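Local coordinates for protein TonB-dependent siderophore receptor (Pseudomonas aeruginosa 39016, PDB 5NEC) that probably takes up iron-loaded siderophores, and drugs conjugated to them, across the outer membrane in a TonB-energised step through a plugged beta-barrel, at residues K63-V68 / A73-P78; S69-L74 / F708-A713; D93-F96 / D101-S104; T118-N123 / V208-V213. One frame throughout, in Å; residues are numbered along the deposited sequence.

From the N terminus, interaction 1 (63-68 with 73-78) closes a short loop around the start of helix 70-74 in the plug. Interaction 2 begins on that same helix, shares A73 and L74 with interaction 1, and reaches 634 residues ahead to 708-713. Nested inside this long loop, in series, are interaction 3, a hairpin closure within the plug (93-96 with 101-104), and interaction 4, which joins plug loop 118-123 to barrel strand 206-219. D93 and T118 link interactions 3 and 4 by a probable hydrogen bond, and L70 and R119 link interactions 2 and 4 likewise. Interactions 2 and 4 tie the plug to strand 206-219 and to the connection between strands 693-700 and 724-733.

Interaction 1 of 4, residues K63-V68 / A73-P78; sequences KDTAAV and ALRTVP
A67 and A73 bring the two segments closest, their CA atoms 5.2 Å apart, where the chain leaves helix 59-64 and comes back through helix 70-74. The first helix ends in a Schellman motif: A66 takes up positive phi (54°), and its N donates to K63 O at 3.0 Å, turning the chain toward A67. Past A73 the second segment folds into a type I turn from L74 to V77, closed by V77 N on L74 O. T76 OG1 adds a short bond of 2.7 Å to A73 O, arriving nearly on the carbonyl axis.

Between the segments the contact is packing alone. The methyl groups of A67 and A73 meet, CB to CB at 3.8 Å, where the backbones come nearest. Beside them T65 and R75 come in from opposite directions, and T65 CB rests obliquely against the guanidinium, 3.7 Å from R75 NH2. T65 OG1 sits between the backbone N and the carbonyl carbon (chi1 63°), where it bonds V61 O, one turn back in helix 59-64, while CG2 points on to T76 CG2 at 4.2 Å. The charge of R75 is matched elsewhere, by salt bridges from NH1 to D72 and from NH2 to D682; T65 meets it mainly through CB, without a hydrogen bond.

Around this buried contact, A73 packs on I127 of strand 124-130 and T76 on V57 of strand 54-57, both in the plug sheet. On the barrel side, T65 touches W644 of strand 639-650 and R75 lies on Q700 of strand 693-700.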
loop_
_atom_site.group_PDB
_atom_site.type_symbol
_atom_site.label_atom_id
_atom_site.label_comp_id
_atom_site.label_asym_id
_atom_site.label_seq_id
_atom_site.Cartn_x
_atom_site.Cartn_y
_atom_site.Cartn_z
ATOM N N LYS A 63 -1.081 -5.556 -14.664
ATOM C CA LYS A 63 -0.539 -5.403 -16.028
ATOM C C LYS A 63 -1.384 -4.480 -16.916
ATOM O O LYS A 63 -0.831 -3.633 -17.574
ATOM C CB LYS A 63 -0.404 -6.755 -16.730
ATOM C CG LYS A 63 0.619 -7.668 -16.095
ATOM C CD LYS A 63 0.888 -8.886 -16.972
ATOM C CE LYS A 63 1.811 -9.889 -16.280
ATOM N NZ LYS A 63 1.677 -11.257 -16.868
ATOM N N ASP A 64 -2.703 -4.645 -16.922
ATOM C CA ASP A 64 -3.591 -3.859 -17.805
ATOM C C ASP A 64 -3.615 -2.359 -17.473
ATOM O O ASP A 64 -3.726 -1.532 -18.385
ATOM C CB ASP A 64 -5.039 -4.408 -17.802
ATOM C CG ASP A 64 -5.179 -5.785 -18.484
ATOM O OD1 ASP A 64 -4.266 -6.228 -19.212
ATOM O OD2 ASP A 64 -6.216 -6.434 -18.271
ATOM N N THR A 65 -3.504 -2.023 -16.184
ATOM C CA THR A 65 -3.376 -0.625 -15.732
ATOM C C THR A 65 -1.950 -0.084 -15.863
ATOM O O THR A 65 -1.745 1.108 -15.727
ATOM C CB THR A 65 -3.853 -0.430 -14.261
ATOM O OG1 THR A 65 -3.041 -1.191 -13.357
ATOM C CG2 THR A 65 -5.335 -0.822 -14.090
ATOM N N ALA A 66 -0.977 -0.957 -16.127
ATOM C CA ALA A 66 0.457 -0.600 -16.173
ATOM C C ALA A 66 0.939 0.110 -14.895
ATOM O O ALA A 66 1.790 0.984 -14.949
ATOM C CB ALA A 66 0.770 0.221 -17.411
ATOM N N ALA A 67 0.401 -0.311 -13.753
ATOM C CA ALA A 67 0.803 0.179 -12.446
ATOM C C ALA A 67 2.284 -0.060 -12.216
ATOM O O ALA A 67 2.762 -1.166 -12.439
ATOM C CB ALA A 67 -0.002 -0.523 -11.357
ATOM N N VAL A 68 3.000 0.976 -11.775
ATOM C CA VAL A 68 4.437 0.864 -11.468
ATOM C C VAL A 68 4.714 0.891 -9.963
ATOM O O VAL A 68 5.875 0.896 -9.554
ATOM C CB VAL A 68 5.283 1.939 -12.212
ATOM C CG1 VAL A 68 5.131 1.768 -13.714
ATOM C CG2 VAL A 68 4.908 3.358 -11.806
ATOM N N ALA A 73 -1.421 0.851 -8.146
ATOM C CA ALA A 73 -2.250 -0.346 -8.282
ATOM C C ALA A 73 -3.498 -0.301 -7.401
ATOM O O ALA A 73 -4.564 -0.759 -7.829
ATOM C CB ALA A 73 -1.434 -1.598 -7.963
ATOM N N LEU A 74 -3.366 0.243 -6.187
ATOM C CA LEU A 74 -4.495 0.313 -5.247
ATOM C C LEU A 74 -5.552 1.379 -5.586
ATOM O O LEU A 74 -6.610 1.390 -4.977
ATOM C CB LEU A 74 -4.012 0.465 -3.798
ATOM C CG LEU A 74 -3.360 -0.775 -3.181
ATOM C CD1 LEU A 74 -2.646 -0.391 -1.887
ATOM C CD2 LEU A 74 -4.357 -1.911 -2.930
ATOM N N ARG A 75 -5.298 2.237 -6.575
ATOM C CA ARG A 75 -6.340 3.132 -7.083
ATOM C C ARG A 75 -7.589 2.381 -7.573
ATOM O O ARG A 75 -8.674 2.952 -7.589
ATOM C CB ARG A 75 -5.796 4.077 -8.171
ATOM C CG ARG A 75 -5.821 3.580 -9.621
ATOM C CD ARG A 75 -4.943 4.467 -10.506
ATOM N NE ARG A 75 -5.048 4.184 -11.943
ATOM C CZ ARG A 75 -4.279 3.344 -12.651
ATOM N NH1 ARG A 75 -3.311 2.600 -12.102
ATOM N NH2 ARG A 75 -4.500 3.234 -13.955
ATOM N N THR A 76 -7.422 1.104 -7.957
ATOM C CA THR A 76 -8.542 0.223 -8.338
ATOM C C THR A 76 -9.444 -0.256 -7.189
ATOM O O THR A 76 -10.491 -0.803 -7.443
ATOM C CB THR A 76 -8.041 -1.034 -9.114
ATOM O OG1 THR A 76 -7.026 -1.717 -8.360
ATOM C CG2 THR A 76 -7.495 -0.652 -10.465
ATOM N N VAL A 77 -9.031 -0.081 -5.945
ATOM C CA VAL A 77 -9.835 -0.477 -4.797
ATOM C C VAL A 77 -10.216 0.782 -4.026
ATOM O O VAL A 77 -9.366 1.379 -3.358
ATOM C CB VAL A 77 -9.063 -1.445 -3.880
ATOM C CG1 VAL A 77 -9.915 -1.830 -2.680
ATOM C CG2 VAL A 77 -8.657 -2.682 -4.669
ATOM N N PRO A 78 -11.500 1.169 -4.078
ATOM C CA PRO A 78 -11.917 2.461 -3.518
ATOM C C PRO A 78 -11.843 2.507 -2.008
ATOM O O PRO A 78 -11.961 1.480 -1.347
ATOM C CB PRO A 78 -13.374 2.569 -3.967
ATOM C CG PRO A 78 -13.846 1.143 -3.980
ATOM C CD PRO A 78 -12.665 0.333 -4.448
#

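Interaction 2 of 4, residues S69-L74 / F708-A713; sequences SLQDAL and FDKAYA
K710 reaches the side-chain amide of Q71, on a plug helix, from the connection between barrel strands 693-700 and 724-733. The hydrogen bond runs from K710 NZ to Q71 OE1 at 3.0 Å. It lies in the carbonyl plane and uses a lone pair of OE1, with a C=O...N angle of 134°. The two side chains approach from opposite directions. Q71 runs out extended beyond CG, whereas K710 bends at its last torsion (chi4 64°), and this bend swings NZ onto the amide oxygen.

The ionic part of the arrangement lies within 708-713: K710 NZ also forms a salt bridge with D709 OD2, 2.9 Å away. D709 OD1 is occupied in turn by S718 OG of strand 716-719, which anchors the carboxylate.

The contact is small, 73 Å² being buried in all. Beyond the bond, K710 CE packs by the amide, 3.4 Å from Q71 OE1 and 3.9 Å from Q71 NE2, so the methylene next to the ammonium lies alongside it. Q71 also touches F82 of strand 80-83.

A capping bond closes the N-terminal end of the helix that carries Q71. S69 is its N-cap, and S69 OG accepts from D72 N at 3.3 Å, with an N-H...O angle of 164°. The backbone bond A73 N to S69 O starts the first turn.

The lysine charge is therefore shared between a carboxylate of its own segment and a neutral amide of the plug. Across the interface this makes a directional polar tie, which probably depends little on hydrophobic burial.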
loop_
_atom_site.group_PDB
_atom_site.type_symbol
_atom_site.label_atom_id
_atom_site.label_comp_id
_atom_site.label_asym_id
_atom_site.label_seq_id
_atom_site.Cartn_x
_atom_site.Cartn_y
_atom_site.Cartn_z
ATOM N N SER A 69 3.665 0.924 -9.147
ATOM C CA SER A 69 3.827 0.913 -7.693
ATOM C C SER A 69 2.586 0.379 -7.010
ATOM O O SER A 69 1.538 0.208 -7.646
ATOM C CB SER A 69 4.135 2.313 -7.161
ATOM O OG SER A 69 2.987 3.136 -7.219
ATOM N N LEU A 70 2.729 0.128 -5.714
ATOM C CA LEU A 70 1.635 -0.353 -4.855
ATOM C C LEU A 70 0.482 0.631 -4.790
ATOM O O LEU A 70 -0.649 0.220 -4.902
ATOM C CB LEU A 70 2.155 -0.657 -3.435
ATOM C CG LEU A 70 1.157 -1.142 -2.386
ATOM C CD1 LEU A 70 0.475 -2.433 -2.810
ATOM C CD2 LEU A 70 1.873 -1.372 -1.059
ATOM N N GLN A 71 0.776 1.922 -4.628
ATOM C CA GLN A 71 -0.262 2.977 -4.607
ATOM C C GLN A 71 -1.012 3.116 -5.927
ATOM O O GLN A 71 -2.234 3.199 -5.934
ATOM C CB GLN A 71 0.330 4.341 -4.298
ATOM C CG GLN A 71 0.998 4.447 -2.961
ATOM C CD GLN A 71 1.366 5.873 -2.620
ATOM O OE1 GLN A 71 0.764 6.847 -3.122
ATOM N NE2 GLN A 71 2.361 6.013 -1.742
ATOM N N ASP A 72 -0.258 3.184 -7.020
ATOM C CA ASP A 72 -0.788 3.193 -8.390
ATOM C C ASP A 72 -1.809 2.050 -8.578
ATOM O O ASP A 72 -2.926 2.263 -9.053
ATOM C CB ASP A 72 0.393 3.033 -9.370
ATOM C CG ASP A 72 0.146 3.631 -10.755
ATOM O OD1 ASP A 72 -0.937 4.216 -11.028
ATOM O OD2 ASP A 72 1.092 3.514 -11.580
ATOM N N ALA A 73 -1.421 0.851 -8.146
ATOM C CA ALA A 73 -2.250 -0.346 -8.282
ATOM C C ALA A 73 -3.498 -0.301 -7.401
ATOM O O ALA A 73 -4.564 -0.759 -7.829
ATOM C CB ALA A 73 -1.434 -1.598 -7.963
ATOM N N LEU A 74 -3.366 0.243 -6.187
ATOM C CA LEU A 74 -4.495 0.313 -5.247
ATOM C C LEU A 74 -5.552 1.379 -5.586
ATOM O O LEU A 74 -6.610 1.390 -4.977
ATOM C CB LEU A 74 -4.012 0.465 -3.798
ATOM C CG LEU A 74 -3.360 -0.775 -3.181
ATOM C CD1 LEU A 74 -2.646 -0.391 -1.887
ATOM C CD2 LEU A 74 -4.357 -1.911 -2.930
ATOM N N PHE A 708 -5.027 16.181 -5.885
ATOM C CA PHE A 708 -4.151 15.957 -4.769
ATOM C C PHE A 708 -4.509 14.648 -4.110
ATOM O O PHE A 708 -5.590 14.487 -3.542
ATOM C CB PHE A 708 -4.260 17.127 -3.798
ATOM C CG PHE A 708 -3.916 18.443 -4.424
ATOM C CD1 PHE A 708 -2.605 18.891 -4.447
ATOM C CD2 PHE A 708 -4.905 19.223 -5.024
ATOM C CE1 PHE A 708 -2.284 20.100 -5.052
ATOM C CE2 PHE A 708 -4.594 20.429 -5.627
ATOM C CZ PHE A 708 -3.281 20.869 -5.649
ATOM N N ASP A 709 -3.566 13.720 -4.210
ATOM C CA ASP A 709 -3.741 12.333 -3.771
ATOM C C ASP A 709 -3.375 12.082 -2.303
ATOM O O ASP A 709 -3.672 11.016 -1.802
ATOM C CB ASP A 709 -2.939 11.384 -4.681
ATOM C CG ASP A 709 -1.441 11.693 -4.709
ATOM O OD1 ASP A 709 -1.024 12.838 -4.477
ATOM O OD2 ASP A 709 -0.664 10.781 -4.984
ATOM N N LYS A 710 -2.720 13.027 -1.626
ATOM C CA LYS A 710 -2.487 12.911 -0.171
ATOM C C LYS A 710 -2.666 14.272 0.474
ATOM O O LYS A 710 -2.103 15.271 0.000
ATOM C CB LYS A 710 -1.075 12.408 0.162
ATOM C CG LYS A 710 -0.647 11.118 -0.529
ATOM C CD LYS A 710 0.853 10.957 -0.504
ATOM C CE LYS A 710 1.262 9.736 -1.304
ATOM N NZ LYS A 710 0.937 9.849 -2.748
ATOM N N ALA A 711 -3.463 14.301 1.539
ATOM C CA ALA A 711 -3.683 15.497 2.331
ATOM C C ALA A 711 -2.992 15.286 3.663
ATOM O O ALA A 711 -3.389 14.413 4.413
ATOM C CB ALA A 711 -5.175 15.708 2.540
ATOM N N TYR A 712 -1.959 16.064 3.954
ATOM C CA TYR A 712 -1.270 15.976 5.248
ATOM C C TYR A 712 -1.963 16.832 6.294
ATOM O O TYR A 712 -2.753 17.714 5.977
ATOM C CB TYR A 712 0.227 16.307 5.107
ATOM C CG TYR A 712 0.871 15.413 4.070
ATOM C CD1 TYR A 712 0.986 14.031 4.284
ATOM C CD2 TYR A 712 1.291 15.922 2.842
ATOM C CE1 TYR A 712 1.551 13.196 3.325
ATOM C CE2 TYR A 712 1.860 15.102 1.879
ATOM C CZ TYR A 712 1.981 13.738 2.120
ATOM O OH TYR A 712 2.533 12.945 1.143
ATOM N N ALA A 713 -1.660 16.539 7.553
ATOM C CA ALA A 713 -2.341 17.159 8.698
ATOM C C ALA A 713 -2.091 18.650 8.841
ATOM O O ALA A 713 -2.902 19.356 9.438
ATOM C CB ALA A 713 -1.961 16.462 9.992
#

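Interaction 3 of 4, residues D93-F96 / D101-S104; sequences DRPF and DAQS
R94 and D101 form a salt bridge, NH1 to OD2 at 2.7 Å with an N-H...O angle of 152°. OD2 receives it on its syn lone pair and lies at the guanidinium edge, close to its plane. R94 is bent at chi3 (-56°), which folds the guanidinium back over the second segment. Q103 runs beside it, pointing the same way, and lays OE1 over the centre of one guanidinium face, 3.2 Å from R94 CZ; the angles to the nitrogens are too poor for a hydrogen bond. D101 OD1 accepts from Q103 N at 3.1 Å, an Asx turn, so one carboxylate holds both the arginine and the backbone. A102 N donates to P95 O at 2.9 Å.

Further out, F96 and D101 are an antiparallel non-hydrogen-bonded pair of the hairpin made by strands 94-97 and 100-101. D101 CA makes an off-centre CH-pi contact with the F96 ring, 4.3 Å from its centroid. P95 CG meets A102 CB loosely at 4.4 Å. Strand 80-83 flanks the other edge of strand 94-97.

The arginine has an anion at its edge and an amide oxygen over one face, which would probably stabilise its charge; the salt bridge and the A102 bond link the hairpin arms.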
loop_
_atom_site.group_PDB
_atom_site.type_symbol
_atom_site.label_atom_id
_atom_site.label_comp_id
_atom_site.label_asym_id
_atom_site.label_seq_id
_atom_site.Cartn_x
_atom_site.Cartn_y
_atom_site.Cartn_z
ATOM N N ASP A 93 3.631 6.740 2.312
ATOM C CA ASP A 93 3.457 5.299 1.961
ATOM C C ASP A 93 2.630 4.550 2.996
ATOM O O ASP A 93 2.710 3.318 3.104
ATOM C CB ASP A 93 4.812 4.591 1.802
ATOM C CG ASP A 93 5.760 5.334 0.881
ATOM O OD1 ASP A 93 5.416 5.572 -0.310
ATOM O OD2 ASP A 93 6.895 5.660 1.317
ATOM N N ARG A 94 1.791 5.300 3.717
ATOM C CA ARG A 94 0.994 4.799 4.815
ATOM C C ARG A 94 -0.464 4.677 4.357
ATOM O O ARG A 94 -1.134 5.686 4.220
ATOM C CB ARG A 94 1.116 5.789 5.964
ATOM C CG ARG A 94 0.173 5.543 7.138
ATOM C CD ARG A 94 0.080 6.781 8.017
ATOM N NE ARG A 94 1.388 7.227 8.505
ATOM C CZ ARG A 94 1.755 7.415 9.772
ATOM N NH1 ARG A 94 0.944 7.146 10.799
ATOM N NH2 ARG A 94 3.003 7.822 10.013
ATOM N N PRO A 95 -0.961 3.452 4.119
ATOM C CA PRO A 95 -2.369 3.317 3.727
ATOM C C PRO A 95 -3.379 3.496 4.874
ATOM O O PRO A 95 -3.096 3.127 6.006
ATOM C CB PRO A 95 -2.449 1.894 3.172
ATOM C CG PRO A 95 -1.334 1.178 3.811
ATOM C CD PRO A 95 -0.244 2.176 4.044
ATOM N N PHE A 96 -4.532 4.075 4.554
ATOM C CA PHE A 96 -5.677 4.182 5.464
ATOM C C PHE A 96 -6.827 3.368 4.881
ATOM O O PHE A 96 -7.176 3.539 3.717
ATOM C CB PHE A 96 -6.126 5.638 5.634
ATOM C CG PHE A 96 -5.206 6.471 6.479
ATOM C CD1 PHE A 96 -3.989 6.935 5.959
ATOM C CD2 PHE A 96 -5.558 6.815 7.780
ATOM C CE1 PHE A 96 -3.146 7.733 6.733
ATOM C CE2 PHE A 96 -4.709 7.587 8.569
ATOM C CZ PHE A 96 -3.509 8.058 8.041
ATOM N N ASP A 101 -5.605 3.918 10.161
ATOM C CA ASP A 101 -4.200 3.841 9.795
ATOM C C ASP A 101 -3.735 2.384 9.748
ATOM O O ASP A 101 -3.939 1.655 10.714
ATOM C CB ASP A 101 -3.400 4.619 10.846
ATOM C CG ASP A 101 -1.941 4.785 10.488
ATOM O OD1 ASP A 101 -1.368 3.988 9.694
ATOM O OD2 ASP A 101 -1.349 5.748 11.029
ATOM N N ALA A 102 -3.087 1.986 8.648
ATOM C CA ALA A 102 -2.653 0.604 8.436
ATOM C C ALA A 102 -1.189 0.452 8.007
ATOM O O ALA A 102 -0.855 -0.523 7.301
ATOM C CB ALA A 102 -3.558 -0.058 7.414
ATOM N N GLN A 103 -0.315 1.375 8.442
ATOM C CA GLN A 103 1.127 1.321 8.089
ATOM C C GLN A 103 1.782 0.019 8.525
ATOM O O GLN A 103 2.529 -0.598 7.762
ATOM C CB GLN A 103 1.918 2.498 8.684
ATOM C CG GLN A 103 2.003 2.569 10.208
ATOM C CD GLN A 103 2.740 3.808 10.698
ATOM O OE1 GLN A 103 3.234 4.623 9.901
ATOM N NE2 GLN A 103 2.807 3.968 12.023
ATOM N N SER A 104 1.463 -0.398 9.750
ATOM C CA SER A 104 2.029 -1.591 10.352
ATOM C C SER A 104 1.052 -2.774 10.234
ATOM O O SER A 104 1.025 -3.652 11.090
ATOM C CB SER A 104 2.401 -1.294 11.811
ATOM O OG SER A 104 1.257 -0.903 12.544
#

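Interaction 4 of 4, residues T118-N123 / V208-V213; sequences TREIFN and VSRWGV
E120 and R210 join plug loop to barrel wall through a side-on salt bridge in which two arginine nitrogens share one oxygen. R210 NE reaches E120 OE1 at 2.7 Å on its anti lone pair, and NH2 reaches the same atom at 3.1 Å from the syn side, tilted 33° out of the carboxylate plane. Both bonds lie in the guanidinium plane. Next to them F122 points at the strand, its CZ 4.0 Å from G212 C; glycine has no side chain there, and the ring tip approaches the backbone directly.

A second shell positions the carboxylate. A bend at chi2 (64°) turns it back over its own loop, where E120 OE2 accepts from I121 N at 2.8 Å and from F122 N at 3.0 Å. R173 of strand 172-182 adds a salt bridge to OE2. N123 CB covers one face of the F122 ring, and L194 of strand 187-200 touches both E120 and F122.

Two arginines of the barrel and two backbone N-H groups of the plug thus converge on one buried carboxylate. Such surroundings would be expected to favour its ionised form, and give a charged link between plug and barrel.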
loop_
_atom_site.group_PDB
_atom_site.type_symbol
_atom_site.label_atom_id
_atom_site.label_comp_id
_atom_site.label_asym_id
_atom_site.label_seq_id
_atom_site.Cartn_x
_atom_site.Cartn_y
_atom_site.Cartn_z
ATOM N N THR A 118 8.438 2.884 0.295
ATOM C CA THR A 118 7.609 2.924 -0.938
ATOM C C THR A 118 7.758 1.611 -1.730
ATOM O O THR A 118 8.857 1.269 -2.202
ATOM C CB THR A 118 7.990 4.108 -1.878
ATOM O OG1 THR A 118 8.021 5.339 -1.146
ATOM C CG2 THR A 118 7.007 4.226 -3.055
ATOM N N ARG A 119 6.652 0.900 -1.897
ATOM C CA ARG A 119 6.688 -0.449 -2.412
ATOM C C ARG A 119 6.408 -0.528 -3.900
ATOM O O ARG A 119 5.515 0.119 -4.436
ATOM C CB ARG A 119 5.736 -1.334 -1.637
ATOM C CG ARG A 119 6.240 -1.600 -0.252
ATOM C CD ARG A 119 5.257 -2.442 0.520
ATOM N NE ARG A 119 5.731 -2.609 1.882
ATOM C CZ ARG A 119 5.617 -1.692 2.845
ATOM N NH1 ARG A 119 5.009 -0.519 2.630
ATOM N NH2 ARG A 119 6.079 -1.958 4.054
ATOM N N GLU A 120 7.178 -1.387 -4.539
ATOM C CA GLU A 120 7.196 -1.534 -5.975
ATOM C C GLU A 120 6.327 -2.781 -6.234
ATOM O O GLU A 120 5.905 -3.412 -5.274
ATOM C CB GLU A 120 8.679 -1.570 -6.384
ATOM C CG GLU A 120 9.058 -2.202 -7.678
ATOM C CD GLU A 120 8.515 -1.534 -8.919
ATOM O OE1 GLU A 120 8.961 -0.436 -9.304
ATOM O OE2 GLU A 120 7.673 -2.194 -9.559
ATOM N N ILE A 121 5.949 -3.066 -7.482
ATOM C CA ILE A 121 5.107 -4.240 -7.789
ATOM C C ILE A 121 5.759 -5.310 -8.681
ATOM O O ILE A 121 5.140 -6.347 -8.880
ATOM C CB ILE A 121 3.705 -3.848 -8.372
ATOM C CG1 ILE A 121 3.797 -2.953 -9.623
ATOM C CG2 ILE A 121 2.874 -3.143 -7.323
ATOM C CD1 ILE A 121 4.300 -3.643 -10.874
ATOM N N PHE A 122 6.977 -5.081 -9.202
ATOM C CA PHE A 122 7.620 -6.022 -10.155
ATOM C C PHE A 122 7.709 -7.458 -9.632
ATOM O O PHE A 122 7.577 -8.387 -10.417
ATOM C CB PHE A 122 9.017 -5.550 -10.643
ATOM C CG PHE A 122 10.172 -5.912 -9.713
ATOM C CD1 PHE A 122 10.380 -5.211 -8.521
ATOM C CD2 PHE A 122 11.059 -6.926 -10.036
ATOM C CE1 PHE A 122 11.428 -5.525 -7.667
ATOM C CE2 PHE A 122 12.111 -7.253 -9.178
ATOM C CZ PHE A 122 12.305 -6.547 -7.996
ATOM N N ASN A 123 7.886 -7.640 -8.320
ATOM C CA ASN A 123 7.972 -8.979 -7.726
ATOM C C ASN A 123 6.649 -9.538 -7.178
ATOM O O ASN A 123 6.663 -10.556 -6.490
ATOM C CB ASN A 123 9.031 -8.979 -6.621
ATOM C CG ASN A 123 9.554 -10.377 -6.305
ATOM O OD1 ASN A 123 9.834 -11.181 -7.212
ATOM N ND2 ASN A 123 9.673 -10.678 -5.013
ATOM N N VAL A 208 12.367 9.864 -10.164
ATOM C CA VAL A 208 12.539 8.608 -9.465
ATOM C C VAL A 208 13.520 7.759 -10.236
ATOM O O VAL A 208 13.615 7.838 -11.469
ATOM C CB VAL A 208 11.206 7.855 -9.249
ATOM C CG1 VAL A 208 10.258 8.687 -8.383
ATOM C CG2 VAL A 208 10.540 7.460 -10.575
ATOM N N SER A 209 14.257 6.971 -9.481
ATOM C CA SER A 209 15.247 6.079 -10.016
ATOM C C SER A 209 15.351 4.883 -9.070
ATOM O O SER A 209 15.546 5.046 -7.872
ATOM C CB SER A 209 16.574 6.802 -10.124
ATOM O OG SER A 209 17.493 5.996 -10.800
ATOM N N ARG A 210 15.181 3.684 -9.593
ATOM C CA ARG A 210 15.312 2.496 -8.763
ATOM C C ARG A 210 15.619 1.252 -9.572
ATOM O O ARG A 210 15.399 1.193 -10.780
ATOM C CB ARG A 210 14.049 2.270 -7.918
ATOM C CG ARG A 210 12.772 2.059 -8.714
ATOM C CD ARG A 210 11.545 1.990 -7.797
ATOM N NE ARG A 210 10.294 1.842 -8.539
ATOM C CZ ARG A 210 9.493 2.840 -8.945
ATOM N NH1 ARG A 210 9.794 4.121 -8.699
ATOM N NH2 ARG A 210 8.367 2.552 -9.619
ATOM N N TRP A 211 16.140 0.257 -8.877
ATOM C CA TRP A 211 16.400 -1.019 -9.484
ATOM C C TRP A 211 16.262 -2.102 -8.434
ATOM O O TRP A 211 16.404 -1.850 -7.241
ATOM C CB TRP A 211 17.777 -1.031 -10.165
ATOM C CG TRP A 211 18.883 -0.776 -9.232
ATOM C CD1 TRP A 211 19.400 0.438 -8.886
ATOM C CD2 TRP A 211 19.611 -1.758 -8.489
ATOM N NE1 TRP A 211 20.415 0.272 -7.968
ATOM C CE2 TRP A 211 20.566 -1.067 -7.708
ATOM C CE3 TRP A 211 19.552 -3.158 -8.414
ATOM C CZ2 TRP A 211 21.472 -1.729 -6.862
ATOM C CZ3 TRP A 211 20.446 -3.821 -7.574
ATOM C CH2 TRP A 211 21.388 -3.102 -6.797
ATOM N N GLY A 212 15.968 -3.302 -8.904
ATOM C CA GLY A 212 15.692 -4.414 -8.040
ATOM C C GLY A 212 16.128 -5.747 -8.611
ATOM O O GLY A 212 16.191 -5.945 -9.833
ATOM N N VAL A 213 16.417 -6.658 -7.686
ATOM C CA VAL A 213 16.811 -8.024 -7.995
ATOM C C VAL A 213 16.128 -8.933 -6.981
ATOM O O VAL A 213 16.222 -8.701 -5.789
ATOM C CB VAL A 213 18.340 -8.211 -7.972
ATOM C CG1 VAL A 213 18.937 -7.795 -6.659
ATOM C CG2 VAL A 213 18.720 -9.656 -8.277
#